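Local coordinates for protein alpha-pyrone synthesis polyketide synthase-like Pks18 (Mycobacterium tuberculosis, PDB 1TED) that probably extends medium- and long-chain aliphatic acyl-CoA starters with malonyl-CoA to make tri- and tetraketide alpha-pyrones, as a type III polyketide synthase, at residues T184-N187 against Y188-H192; G345-L348 against S349-L352. All coordinates share one frame; numbering follows the deposited sequence.

Contact 1. Residues T184-N187 against Y188-H192; sequences TATN and YVRAH
Thr186 and Arg190 run side by side on one flank of the helix, pointing the same way, with Thr186 CG2 3.8 Å from Arg190 CD. The arginine stem passes the outer end of the threonine carbonyl, Arg190 CG 3.1 Å from Thr186 O, the same oxygen that accepts from Arg190 N. In Thr186, OG1 sits beside the backbone N (chi1 -79°), which leaves CG2 anti to that N and next to the arginine, and the hydroxyl turns back to the carbonyl of Leu182. Beyond a bend at chi3, Arg190 NE is hydrogen-bonded to the carbonyl of Thr31.

Behind these side chains is the regular i to i+4 bonding of the last turns. Tyr188 N reaches Thr184 O at 3.2 Å and Val189 N reaches Ala185 O at 3.0 Å, both nearly straight, whereas Ala191 N bends more (137° at the hydrogen) to reach Asn187 O. At the helix end Tyr188 O gathers several donors: His192 N at 2.8 Å, and, more weakly, Ala191 N and the imidazole His192 ND1. Ala191 CB sits over one face of the imidazole, toward its rim.

Other flanks are packed from outside. Ala185 and Val189 rest on strand 226-236, Thr184 and Tyr188 on strand 135-142, while Asn187, Tyr188, Arg190 and His192 meet Asn187, Ala191 and His192 of the second subunit. This is the C-terminal end of helix 177-191, which follows Cys175, the probable nucleophile, in the thiolase fold, caught here between its own sheet and the dimer partner.

Contact 2. Residues G345-L348 against S349-L352; sequences GNML and SVSL
Ser351 turns its hydroxyl back toward Met347, so that Ser351 OG accepts the backbone N-H of Met347 at 2.9 Å. The torsion makes this possible: OG stands anti to its own carbonyl carbon and beside its own N (chi1 -61°), aimed toward the preceding loop. The same oxygen lies 3.6 Å from Met347 CB. Met347 and Val350 touch through their CB atoms at 4.0 Å; the thioether extends off the turn, and the methionine packs on Thr42.

The main chain draws the two halves together. Val350 N and Ser351 N each reach three residues back, to Met347 O and Leu348 O respectively, both at 3.2 Å and both well above the carbonyl planes: two successive i+3 to i bonds, as in consecutive beta turns. Just before them, Asn346 forms an Asx turn: its OD1 accepts from Leu348 N at 2.9 Å, the donor standing 57° out of the amide carbonyl plane. That bond helps to fix the rotation of the carboxamide; Asn346 also touches His313 and lies about 4 Å, side chain to side chain, from Cys175, the nucleophile by similarity.

Leu348, with positive phi, sends its side chain away from the turn to touch the bound myristic acid. Ser349 swings its hydroxyl to Glu203 OE1. The serine and Asx bonds thus fix the backbone on both sides of Met347, and probably help to set Asn346 in the position matching the asparagine of the Cys-His-Asn triad of chalcone synthases, while the Leu348 contact is consistent with a place on the acyl tunnel.

From the N terminus, contact 1 comes first, in the N-terminal chalcone synthase-like domain, closing nothing longer than the last turns of helix 177-191. The chain then runs through strands and helices before contact 2, in the C-terminal one, where 345-348 joins helix 335-344 to helix 349-361. The two stand in series, neither nesting nor crossing, with centres about 24 Å apart and nearest atoms about 12 Å apart. The tie between them is indirect: Ser349 and Leu352 pack on Ala177 and Met179, at the opposite end of the helix from contact 1. One helix therefore runs from the active-site region near contact 2 to the dimer interface at contact 1.

Contact 1. Residues T184-N187 against Y188-H192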
loop_
_atom_site.group_PDB
_atom_site.type_symbol
_atom_site.label_atom_id
_atom_site.label_comp_id
_atom_site.label_asym_id
_atom_site.label_seq_id
_atom_site.Cartn_x
_atom_site.Cartn_y
_atom_site.Cartn_z
ATOM N N THR A 184 -4.766 -6.790 7.386
ATOM C CA THR A 184 -3.858 -5.905 8.092
ATOM C C THR A 184 -4.508 -5.446 9.402
ATOM O O THR A 184 -3.867 -5.420 10.455
ATOM C CB THR A 184 -3.524 -4.692 7.205
ATOM O OG1 THR A 184 -2.923 -5.165 5.990
ATOM C CG2 THR A 184 -2.561 -3.747 7.899
ATOM N N ALA A 185 -5.787 -5.101 9.328
ATOM C CA ALA A 185 -6.536 -4.656 10.502
ATOM C C ALA A 185 -6.701 -5.820 11.464
ATOM O O ALA A 185 -6.721 -5.641 12.677
ATOM C CB ALA A 185 -7.918 -4.134 10.080
ATOM N N THR A 186 -6.830 -7.015 10.900
ATOM C CA THR A 186 -7.001 -8.233 11.677
ATOM C C THR A 186 -5.788 -8.538 12.547
ATOM O O THR A 186 -5.936 -8.853 13.727
ATOM C CB THR A 186 -7.291 -9.426 10.742
ATOM O OG1 THR A 186 -8.666 -9.388 10.347
ATOM C CG2 THR A 186 -7.013 -10.730 11.429
ATOM N N ASN A 187 -4.594 -8.446 11.964
ATOM C CA ASN A 187 -3.379 -8.716 12.716
ATOM C C ASN A 187 -3.186 -7.650 13.799
ATOM O O ASN A 187 -2.861 -7.969 14.941
ATOM C CB ASN A 187 -2.156 -8.736 11.788
ATOM C CG ASN A 187 -2.260 -9.797 10.688
ATOM O OD1 ASN A 187 -2.798 -10.887 10.895
ATOM N ND2 ASN A 187 -1.721 -9.481 9.519
ATOM N N TYR A 188 -3.402 -6.387 13.435
ATOM C CA TYR A 188 -3.235 -5.281 14.372
ATOM C C TYR A 188 -4.090 -5.453 15.618
ATOM O O TYR A 188 -3.602 -5.407 16.743
ATOM C CB TYR A 188 -3.592 -3.951 13.701
ATOM C CG TYR A 188 -3.598 -2.787 14.669
ATOM C CD1 TYR A 188 -2.409 -2.162 15.054
ATOM C CD2 TYR A 188 -4.786 -2.357 15.254
ATOM C CE1 TYR A 188 -2.408 -1.136 16.003
ATOM C CE2 TYR A 188 -4.796 -1.337 16.199
ATOM C CZ TYR A 188 -3.610 -0.732 16.570
ATOM O OH TYR A 188 -3.636 0.270 17.506
ATOM N N VAL A 189 -5.377 -5.657 15.391
ATOM C CA VAL A 189 -6.348 -5.808 16.456
ATOM C C VAL A 189 -6.092 -7.015 17.362
ATOM O O VAL A 189 -6.282 -6.941 18.575
ATOM C CB VAL A 189 -7.763 -5.843 15.827
ATOM C CG1 VAL A 189 -8.640 -6.830 16.519
ATOM C CG2 VAL A 189 -8.377 -4.441 15.870
ATOM N N ARG A 190 -5.641 -8.123 16.786
ATOM C CA ARG A 190 -5.383 -9.308 17.590
ATOM C C ARG A 190 -4.069 -9.167 18.349
ATOM O O ARG A 190 -3.869 -9.801 19.383
ATOM C CB ARG A 190 -5.392 -10.559 16.697
ATOM C CG ARG A 190 -6.755 -10.757 15.998
ATOM C CD ARG A 190 -6.791 -11.957 15.066
ATOM N NE ARG A 190 -6.636 -13.211 15.795
ATOM C CZ ARG A 190 -5.544 -13.960 15.761
ATOM N NH1 ARG A 190 -4.506 -13.582 15.027
ATOM N NH2 ARG A 190 -5.481 -15.073 16.475
ATOM N N ALA A 191 -3.181 -8.321 17.844
ATOM C CA ALA A 191 -1.899 -8.082 18.501
ATOM C C ALA A 191 -2.088 -7.060 19.630
ATOM O O ALA A 191 -1.431 -7.149 20.663
ATOM C CB ALA A 191 -0.875 -7.580 17.492
ATOM N N HIS A 192 -2.978 -6.090 19.413
ATOM C CA HIS A 192 -3.301 -5.063 20.410
ATOM C C HIS A 192 -4.820 -5.094 20.643
ATOM O O HIS A 192 -5.559 -4.252 20.129
ATOM C CB HIS A 192 -2.890 -3.675 19.918
ATOM C CG HIS A 192 -1.519 -3.630 19.323
ATOM N ND1 HIS A 192 -1.295 -3.711 17.965
ATOM C CD2 HIS A 192 -0.298 -3.555 19.901
ATOM C CE1 HIS A 192 0.003 -3.689 17.732
ATOM N NE2 HIS A 192 0.631 -3.595 18.891
#

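Contact 2. Residues G345-L348 against S349-L352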
loop_
_atom_site.group_PDB
_atom_site.type_symbol
_atom_site.label_atom_id
_atom_site.label_comp_id
_atom_site.label_asym_id
_atom_site.label_seq_id
_atom_site.Cartn_x
_atom_site.Cartn_y
_atom_site.Cartn_z
ATOM N N GLY A 345 -22.433 -1.814 -10.671
ATOM C CA GLY A 345 -21.386 -2.127 -11.624
ATOM C C GLY A 345 -20.253 -2.668 -10.773
ATOM O O GLY A 345 -20.504 -3.154 -9.670
ATOM N N ASN A 346 -19.018 -2.582 -11.263
ATOM C CA ASN A 346 -17.861 -3.075 -10.520
ATOM C C ASN A 346 -17.101 -1.901 -9.923
ATOM O O ASN A 346 -16.532 -1.082 -10.649
ATOM C CB ASN A 346 -16.944 -3.884 -11.442
ATOM C CG ASN A 346 -15.622 -4.268 -10.776
ATOM O OD1 ASN A 346 -15.520 -4.350 -9.552
ATOM N ND2 ASN A 346 -14.611 -4.524 -11.588
ATOM N N MET A 347 -17.101 -1.823 -8.595
ATOM C CA MET A 347 -16.422 -0.739 -7.894
ATOM C C MET A 347 -15.119 -1.229 -7.282
ATOM O O MET A 347 -14.689 -0.755 -6.235
ATOM C CB MET A 347 -17.326 -0.169 -6.802
ATOM C CG MET A 347 -18.697 0.272 -7.283
ATOM S SD MET A 347 -19.830 0.210 -5.893
ATOM C CE MET A 347 -20.849 1.517 -6.232
ATOM N N LEU A 348 -14.504 -2.198 -7.946
ATOM C CA LEU A 348 -13.232 -2.744 -7.504
ATOM C C LEU A 348 -13.255 -3.252 -6.054
ATOM O O LEU A 348 -14.165 -3.994 -5.676
ATOM C CB LEU A 348 -12.141 -1.684 -7.716
ATOM C CG LEU A 348 -11.599 -1.550 -9.151
ATOM C CD1 LEU A 348 -12.703 -1.711 -10.162
ATOM C CD2 LEU A 348 -10.916 -0.215 -9.335
ATOM N N SER A 349 -12.267 -2.853 -5.251
ATOM C CA SER A 349 -12.165 -3.299 -3.861
ATOM C C SER A 349 -13.416 -3.108 -3.021
ATOM O O SER A 349 -13.686 -3.884 -2.114
ATOM C CB SER A 349 -10.996 -2.599 -3.166
ATOM O OG SER A 349 -11.132 -1.188 -3.213
ATOM N N VAL A 350 -14.180 -2.073 -3.334
ATOM C CA VAL A 350 -15.386 -1.741 -2.593
ATOM C C VAL A 350 -16.538 -2.743 -2.687
ATOM O O VAL A 350 -17.263 -2.954 -1.711
ATOM C CB VAL A 350 -15.918 -0.369 -3.064
ATOM C CG1 VAL A 350 -17.235 -0.053 -2.384
ATOM C CG2 VAL A 350 -14.878 0.710 -2.794
ATOM N N SER A 351 -16.699 -3.354 -3.861
ATOM C CA SER A 351 -17.802 -4.275 -4.121
ATOM C C SER A 351 -18.016 -5.420 -3.146
ATOM O O SER A 351 -19.146 -5.719 -2.763
ATOM C CB SER A 351 -17.689 -4.815 -5.541
ATOM O OG SER A 351 -17.770 -3.746 -6.468
ATOM N N LEU A 352 -16.940 -6.064 -2.734
ATOM C CA LEU A 352 -17.076 -7.164 -1.804
ATOM C C LEU A 352 -17.788 -6.688 -0.534
ATOM O O LEU A 352 -18.620 -7.397 0.020
ATOM C CB LEU A 352 -15.685 -7.725 -1.484
ATOM C CG LEU A 352 -15.579 -9.196 -1.085
ATOM C CD1 LEU A 352 -16.398 -10.052 -2.033
ATOM C CD2 LEU A 352 -14.108 -9.618 -1.106
#